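Periplasmic binding protein/LacI transcriptional regulator (Shewanella sp. ANA-3, PDB 5OCP) binds L-arabinofuranose, as either the alpha or the beta anomer, and probably delivers it to an arabinose ABC transporter as its periplasmic component. Local coordinates at residues G9-S12 against G13-S17; K41-N44 against Q45-V49; A104-F107 against S108-G111. One frame throughout, in Å; residues are numbered along the deposited sequence.

How the contacts relate
All three contacts are local and follow one another along the chain, so none nests within or crosses another. Contact 1 turns the loop after strand 2-7 into helix 13-29 and lines the sugar pocket. Contact 2, its centre about 17 Å from that of contact 1, starts helix 42-54, which follows strand 32-37 in the same lobe. Contact 3 lies across the pocket, about 18 Å from contact 1 between centres; there the chain leaves strand 101-104 of the first sheet for helix 107-121, which leads to strand 126-132 of the second. Together they illustrate one principle: where a helix follows a strand, side chains near its first turn tie it to the loop before it, to sugar or to a neighbouring helix.

Contact 1: residues G9-S12 against G13-S17; sequences GSES and GWRTS. With FUB (beta-L-arabinofuranose), chain J; AHR (alpha-L-arabinofuranose), chain I.
E11 and R15 meet obliquely, the carboxylate turned 36° against the guanidinium, at the start of helix 13-29. R15 NE points almost straight at E11 OE2 in a salt bridge of 2.8 Å, close to the guanidinium plane, and the oxygen receives it on its syn lone pair. With CG between its own backbone N and carbonyl carbon (chi1 70°) and a second bend at chi2, the E11 chain carries its carboxylate to R15. R15 is bent too, at chi2 and chi3, and its CG presses on G9 O at 3.0 Å. Beyond NE, R15 NH2 donates a hydrogen bond to O4 of either anomer at 3.2 Å and forms a salt bridge with D88, while NH1 bonds to Q7; the guanidinium is thus gripped at several points of its rim. W14 CZ3 lies over one of its faces, offset toward the rim. The indole itself approaches C5 of the sugar obliquely, its CZ3 3.8 Å away, and is anchored by a bond from NE1 to the carbonyl of L243.

S12 is the N-cap. Its OG accepts the backbone N-H of R15 at 3.0 Å and also hydrogen-bonds to the sugar, lying 2.9 Å from O2 of both anomers. On the outer side, S10 CB rests against T16 CG2 at 3.6 Å. E11 OE2, already held by R15, is 2.6 Å from O1 in both anomers, although O1 takes a different position in each; E11 OE1 is meanwhile engaged by Q40. The chemistry implies a shared recognition surface: a single capping serine serves helix and ligand at once, and a carboxylate steadied by arginine can meet the anomeric hydroxyl in either configuration, consistent with both furanose forms being bound.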
loop_
_atom_site.group_PDB
_atom_site.type_symbol
_atom_site.label_atom_id
_atom_site.label_comp_id
_atom_site.label_asym_id
_atom_site.label_seq_id
_atom_site.Cartn_x
_atom_site.Cartn_y
_atom_site.Cartn_z
ATOM N N GLY A 9 7.189 -5.855 6.461
ATOM C CA GLY A 9 8.558 -5.679 6.005
ATOM C C GLY A 9 8.855 -4.232 5.681
ATOM O O GLY A 9 8.292 -3.338 6.296
ATOM N N SER A 10 9.694 -4.024 4.674
ATOM C CA SER A 10 10.184 -2.698 4.286
ATOM C C SER A 10 10.338 -2.601 2.782
ATOM O O SER A 10 11.253 -1.957 2.273
ATOM C CB SER A 10 11.472 -2.385 5.060
ATOM O OG SER A 10 12.401 -3.372 4.735
ATOM N N GLU A 11 9.429 -3.237 2.038
ATOM C CA GLU A 11 9.541 -3.349 0.594
ATOM C C GLU A 11 9.457 -1.999 -0.187
ATOM O O GLU A 11 9.911 -1.915 -1.315
ATOM C CB GLU A 11 8.498 -4.328 0.024
ATOM C CG GLU A 11 7.011 -3.921 0.048
ATOM C CD GLU A 11 6.306 -4.024 1.407
ATOM O OE1 GLU A 11 6.915 -4.469 2.403
ATOM O OE2 GLU A 11 5.155 -3.538 1.508
ATOM N N SER A 12 8.791 -0.997 0.398
ATOM C CA SER A 12 8.536 0.283 -0.262
ATOM C C SER A 12 8.773 1.337 0.791
ATOM O O SER A 12 8.575 1.127 2.000
ATOM C CB SER A 12 7.071 0.387 -0.862
ATOM O OG SER A 12 6.157 0.392 0.230
ATOM N N GLY A 13 9.091 2.521 0.308
ATOM C CA GLY A 13 9.038 3.686 1.106
ATOM C C GLY A 13 7.700 3.972 1.755
ATOM O O GLY A 13 7.656 4.443 2.947
ATOM N N TRP A 14 6.598 3.659 1.090
ATOM C CA TRP A 14 5.316 3.719 1.767
ATOM C C TRP A 14 5.271 2.854 3.050
ATOM O O TRP A 14 4.882 3.338 4.153
ATOM C CB TRP A 14 4.101 3.392 0.851
ATOM C CG TRP A 14 2.849 3.586 1.640
ATOM C CD1 TRP A 14 2.140 4.812 1.792
ATOM C CD2 TRP A 14 2.148 2.659 2.470
ATOM N NE1 TRP A 14 1.072 4.629 2.643
ATOM C CE2 TRP A 14 1.091 3.367 3.125
ATOM C CE3 TRP A 14 2.330 1.315 2.809
ATOM C CZ2 TRP A 14 0.202 2.731 3.979
ATOM C CZ3 TRP A 14 1.441 0.698 3.632
ATOM C CH2 TRP A 14 0.405 1.405 4.235
ATOM N N ARG A 15 5.703 1.602 2.920
ATOM C CA ARG A 15 5.669 0.710 4.043
ATOM C C ARG A 15 6.487 1.203 5.213
ATOM O O ARG A 15 6.081 1.078 6.386
ATOM C CB ARG A 15 6.152 -0.646 3.589
ATOM C CG ARG A 15 6.329 -1.659 4.680
ATOM C CD ARG A 15 5.103 -2.342 5.165
ATOM N NE ARG A 15 4.202 -2.791 4.086
ATOM C CZ ARG A 15 2.878 -2.989 4.260
ATOM N NH1 ARG A 15 2.353 -2.849 5.425
ATOM N NH2 ARG A 15 2.052 -3.217 3.216
ATOM N N THR A 16 7.693 1.714 4.930
ATOM C CA THR A 16 8.525 2.211 6.046
ATOM C C THR A 16 7.916 3.459 6.631
ATOM O O THR A 16 7.945 3.648 7.912
ATOM C CB THR A 16 9.981 2.435 5.608
ATOM O OG1 THR A 16 10.007 3.268 4.495
ATOM C CG2 THR A 16 10.625 1.151 5.147
ATOM N N SER A 17 7.274 4.294 5.819
ATOM C CA SER A 17 6.515 5.431 6.338
ATOM C C SER A 17 5.353 5.040 7.254
ATOM O O SER A 17 5.073 5.697 8.308
ATOM C CB SER A 17 6.043 6.383 5.202
ATOM O OG SER A 17 4.837 5.904 4.556
HETATM O O5 FUB J . -0.559 -2.699 1.342
HETATM C C5 FUB J . -0.183 -1.439 0.879
HETATM C C4 FUB J . 0.851 -1.565 -0.227
HETATM O O4 FUB J . 1.944 -2.359 0.165
HETATM C C3 FUB J . 1.390 -0.195 -0.668
HETATM O O3 FUB J . 0.505 0.346 -1.599
HETATM C C2 FUB J . 2.741 -0.610 -1.242
HETATM O O2 FUB J . 3.701 0.421 -1.274
HETATM C C1 FUB J . 3.146 -1.845 -0.438
HETATM O O1 FUB J . 3.922 -1.423 0.573
HETATM O O5 AHR I . -0.559 -2.700 1.342
HETATM C C5 AHR I . -0.190 -1.437 0.880
HETATM C C4 AHR I . 0.839 -1.562 -0.229
HETATM O O4 AHR I . 1.936 -2.345 0.179
HETATM C C3 AHR I . 1.372 -0.186 -0.672
HETATM O O3 AHR I . 0.499 0.346 -1.614
HETATM C C2 AHR I . 2.745 -0.600 -1.175
HETATM O O2 AHR I . 3.698 0.417 -1.264
HETATM C C1 AHR I . 3.124 -1.582 -0.080
HETATM O O1 AHR I . 4.080 -2.395 -0.538
#

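Contact 2: residues K41-N44 against Q45-V49; sequences KQEN and QIKAV
From K41 to A48 the backbone winds into the first turns of an alpha-helix, with the carbonyls of K41, Q42, E43 and N44 accepting N-H groups four residues ahead, from Q45, I46, K47 and A48. K41 occupies the N-cap position of this helix, 42-54, which follows strand 32-37 in the alternating strand-and-helix fold of the first lobe. The shortest of the four bonds, I46 N to Q42 O at 2.9 Å, meets the carbonyl almost head-on.

Side chains spaced three or four residues apart then meet above this frame. I46 CD1 lies 3.9 Å from Q42 CG and 3.8 Å from E43 OE1, bridging an extended glutamine and a folded glutamate, while the isoleucine also packs on V73 of helix 71-79. The Q42 amide NE2 bonds to the carbonyl of T68, in the loop before that helix. Q45 faces inward: its amide group bonds to S6, A63 and V65, fastening the first turn to strand 2-7 and to the loop that follows strand 59-62.

On the solvent side E43 bends at chi2 (-55°), which carries its carboxylate forward along the helix toward K47; OE2 and NZ form only a long salt bridge of 3.6 Å. K47 NZ has a shorter link through a water, which accepts from it at 2.7 Å and donates to N44 OD1 at 2.7 Å, while N44 ND2 is bonded to the carbonyl of A38.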
loop_
_atom_site.group_PDB
_atom_site.type_symbol
_atom_site.label_atom_id
_atom_site.label_comp_id
_atom_site.label_asym_id
_atom_site.label_seq_id
_atom_site.Cartn_x
_atom_site.Cartn_y
_atom_site.Cartn_z
ATOM N N LYS A 41 8.171 -12.140 5.138
ATOM C CA LYS A 41 7.785 -13.562 5.285
ATOM C C LYS A 41 6.625 -13.750 6.249
ATOM O O LYS A 41 6.705 -13.390 7.441
ATOM C CB LYS A 41 8.983 -14.406 5.685
ATOM C CG LYS A 41 10.102 -14.299 4.665
ATOM C CD LYS A 41 11.292 -15.104 5.156
ATOM C CE LYS A 41 12.327 -15.270 4.037
ATOM N NZ LYS A 41 13.030 -16.592 4.161
ATOM N N GLN A 42 5.526 -14.372 5.789
ATOM C CA GLN A 42 4.401 -14.593 6.644
ATOM C C GLN A 42 4.776 -15.409 7.881
ATOM O O GLN A 42 4.288 -15.212 8.993
ATOM C CB GLN A 42 3.242 -15.284 5.867
ATOM C CG GLN A 42 2.090 -15.664 6.827
ATOM C CD GLN A 42 0.902 -16.190 6.100
ATOM O OE1 GLN A 42 1.097 -16.760 5.016
ATOM N NE2 GLN A 42 -0.363 -15.969 6.651
ATOM N N GLU A 43 5.666 -16.376 7.697
ATOM C CA GLU A 43 6.076 -17.150 8.809
ATOM C C GLU A 43 6.665 -16.353 9.932
ATOM O O GLU A 43 6.451 -16.657 11.070
ATOM C CB GLU A 43 7.065 -18.257 8.362
ATOM C CG GLU A 43 6.331 -19.526 8.056
ATOM C CD GLU A 43 5.447 -20.019 9.255
ATOM O OE1 GLU A 43 4.278 -20.442 9.021
ATOM O OE2 GLU A 43 5.878 -19.902 10.452
ATOM N N ASN A 44 7.391 -15.298 9.571
ATOM C CA ASN A 44 7.906 -14.390 10.636
ATOM C C ASN A 44 6.815 -13.586 11.332
ATOM O O ASN A 44 6.890 -13.305 12.542
ATOM C CB ASN A 44 8.980 -13.504 10.076
ATOM C CG ASN A 44 10.226 -14.264 9.650
ATOM O OD1 ASN A 44 10.520 -15.333 10.217
ATOM N ND2 ASN A 44 11.036 -13.663 8.762
ATOM N N GLN A 45 5.757 -13.240 10.575
ATOM C CA GLN A 45 4.626 -12.624 11.235
ATOM C C GLN A 45 3.981 -13.525 12.216
ATOM O O GLN A 45 3.658 -13.117 13.331
ATOM C CB GLN A 45 3.560 -12.128 10.241
ATOM C CG GLN A 45 4.079 -11.147 9.227
ATOM C CD GLN A 45 3.015 -10.356 8.495
ATOM O OE1 GLN A 45 2.623 -10.735 7.409
ATOM N NE2 GLN A 45 2.559 -9.268 9.100
ATOM N N ILE A 46 3.783 -14.773 11.826
ATOM C CA ILE A 46 3.157 -15.722 12.742
ATOM C C ILE A 46 3.978 -15.943 14.025
ATOM O O ILE A 46 3.470 -15.967 15.159
ATOM C CB ILE A 46 2.829 -17.046 12.007
ATOM C CG1 ILE A 46 1.756 -16.768 10.928
ATOM C CG2 ILE A 46 2.256 -18.047 13.026
ATOM C CD1 ILE A 46 1.617 -17.923 9.973
ATOM N N LYS A 47 5.288 -16.003 13.851
ATOM C CA LYS A 47 6.163 -16.053 14.992
ATOM C C LYS A 47 6.089 -14.867 15.936
ATOM O O LYS A 47 6.049 -15.020 17.157
ATOM C CB LYS A 47 7.592 -16.292 14.515
ATOM C CG LYS A 47 7.812 -17.699 13.967
ATOM C CD LYS A 47 9.292 -17.950 13.717
ATOM C CE LYS A 47 9.513 -19.474 13.458
ATOM N NZ LYS A 47 9.124 -19.773 12.053
ATOM N N ALA A 48 6.077 -13.657 15.376
ATOM C CA ALA A 48 5.912 -12.441 16.159
ATOM C C ALA A 48 4.616 -12.450 16.940
ATOM O O ALA A 48 4.597 -12.167 18.112
ATOM C CB ALA A 48 5.938 -11.217 15.244
ATOM N N VAL A 49 3.522 -12.807 16.269
ATOM C CA VAL A 49 2.222 -12.870 16.910
ATOM C C VAL A 49 2.200 -13.883 18.069
ATOM O O VAL A 49 1.689 -13.566 19.169
ATOM C CB VAL A 49 1.095 -13.130 15.916
ATOM C CG1 VAL A 49 -0.189 -13.285 16.636
ATOM C CG2 VAL A 49 0.972 -12.014 14.906
HETATM O O HOH W 1 9.925 -17.956 10.159
#

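Contact 3: residues A104-F107 against S108-G111; sequences ASDF and SEEG
The N-cap of helix 107-121 stands at one of the crossings between the two lobes, just after strand 101-104, and D106 fills it. Its CG is anti to the backbone N (chi1 -178°), which swings OD1 over the helix start, where it accepts E109 N at 3.0 Å from well above the carboxylate plane. The side chains of D106 and E109 cross at about a right angle; OD2 of the first and OE1 of the second are 4.0 Å apart, a closeness of like charges probably eased by the helix start and by the salt bridge of E109 to K113.

E110 carries the inner side of the turn. It extends back along F107, the two pointing the same way, with carboxylate and ring planes 81° apart. OE1 sits at the ring edge, 3.3 Å from CD1, and forms a salt bridge with R143 NE. OE2 takes the hydroxyl of S105 at 2.8 Å, this donor standing 42° out of the carboxylate plane. Since R143 NH1 binds the sugar, E110 is in the second shell, consistent with a role in orienting the arginine, while F107 packs on helix 138-151 and comes within about 4 Å of the ligand. Cutting E110 back to an alanine is likely to leave the buried S105 hydroxyl without its acceptor and R143 without this counter-charge, freer to turn away from the sugar.

Such an aspartate-capped helix, leaving the first sheet for the second beside the ligand cleft, fits the interlobe crossover of a type I periplasmic sugar-binding protein.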
loop_
_atom_site.group_PDB
_atom_site.type_symbol
_atom_site.label_atom_id
_atom_site.label_comp_id
_atom_site.label_asym_id
_atom_site.label_seq_id
_atom_site.Cartn_x
_atom_site.Cartn_y
_atom_site.Cartn_z
ATOM N N ALA A 104 -8.650 0.038 7.024
ATOM C CA ALA A 104 -8.048 -0.089 5.726
ATOM C C ALA A 104 -8.601 0.983 4.776
ATOM O O ALA A 104 -9.696 1.489 4.990
ATOM C CB ALA A 104 -8.256 -1.477 5.171
ATOM N N SER A 105 -7.878 1.260 3.712
ATOM C CA SER A 105 -8.472 1.939 2.566
ATOM C C SER A 105 -9.171 0.923 1.689
ATOM O O SER A 105 -9.085 -0.317 1.900
ATOM C CB SER A 105 -7.387 2.680 1.759
ATOM O OG SER A 105 -6.511 1.655 1.245
ATOM N N ASP A 106 -9.973 1.430 0.758
ATOM C CA ASP A 106 -10.644 0.603 -0.233
ATOM C C ASP A 106 -9.729 0.541 -1.496
ATOM O O ASP A 106 -9.712 1.425 -2.344
ATOM C CB ASP A 106 -12.027 1.132 -0.567
ATOM C CG ASP A 106 -12.771 0.244 -1.592
ATOM O OD1 ASP A 106 -12.153 -0.582 -2.312
ATOM O OD2 ASP A 106 -13.998 0.493 -1.758
ATOM N N PHE A 107 -8.961 -0.542 -1.557
ATOM C CA PHE A 107 -8.015 -0.737 -2.647
ATOM C C PHE A 107 -8.694 -0.785 -4.014
ATOM O O PHE A 107 -8.131 -0.312 -4.980
ATOM C CB PHE A 107 -7.227 -2.054 -2.451
ATOM C CG PHE A 107 -6.386 -2.103 -1.230
ATOM C CD1 PHE A 107 -5.327 -1.202 -1.067
ATOM C CD2 PHE A 107 -6.543 -3.116 -0.311
ATOM C CE1 PHE A 107 -4.495 -1.274 0.026
ATOM C CE2 PHE A 107 -5.718 -3.210 0.801
ATOM C CZ PHE A 107 -4.718 -2.264 0.984
ATOM N N SER A 108 -9.905 -1.391 -4.097
ATOM C CA SER A 108 -10.670 -1.408 -5.390
ATOM C C SER A 108 -11.060 -0.011 -5.810
ATOM O O SER A 108 -10.886 0.346 -6.965
ATOM C CB SER A 108 -11.944 -2.273 -5.294
ATOM O OG SER A 108 -11.570 -3.579 -5.029
ATOM N N GLU A 109 -11.368 0.856 -4.827
ATOM C CA GLU A 109 -11.700 2.242 -5.100
ATOM C C GLU A 109 -10.456 3.001 -5.592
ATOM O O GLU A 109 -10.543 3.814 -6.519
ATOM C CB GLU A 109 -12.313 2.953 -3.883
ATOM C CG GLU A 109 -12.608 4.403 -4.157
ATOM C CD GLU A 109 -13.249 5.159 -2.964
ATOM O OE1 GLU A 109 -13.866 4.522 -2.049
ATOM O OE2 GLU A 109 -13.152 6.418 -2.945
ATOM N N GLU A 110 -9.299 2.688 -5.003
ATOM C CA GLU A 110 -8.033 3.314 -5.432
ATOM C C GLU A 110 -7.790 2.980 -6.910
ATOM O O GLU A 110 -7.530 3.875 -7.733
ATOM C CB GLU A 110 -6.851 2.850 -4.607
ATOM C CG GLU A 110 -6.879 3.322 -3.170
ATOM C CD GLU A 110 -5.896 2.601 -2.264
ATOM O OE1 GLU A 110 -5.157 1.672 -2.632
ATOM O OE2 GLU A 110 -5.867 2.965 -1.103
ATOM N N GLY A 111 -7.924 1.718 -7.263
ATOM C CA GLY A 111 -7.772 1.260 -8.676
ATOM C C GLY A 111 -8.790 1.842 -9.616
ATOM O O GLY A 111 -8.447 2.303 -10.728
#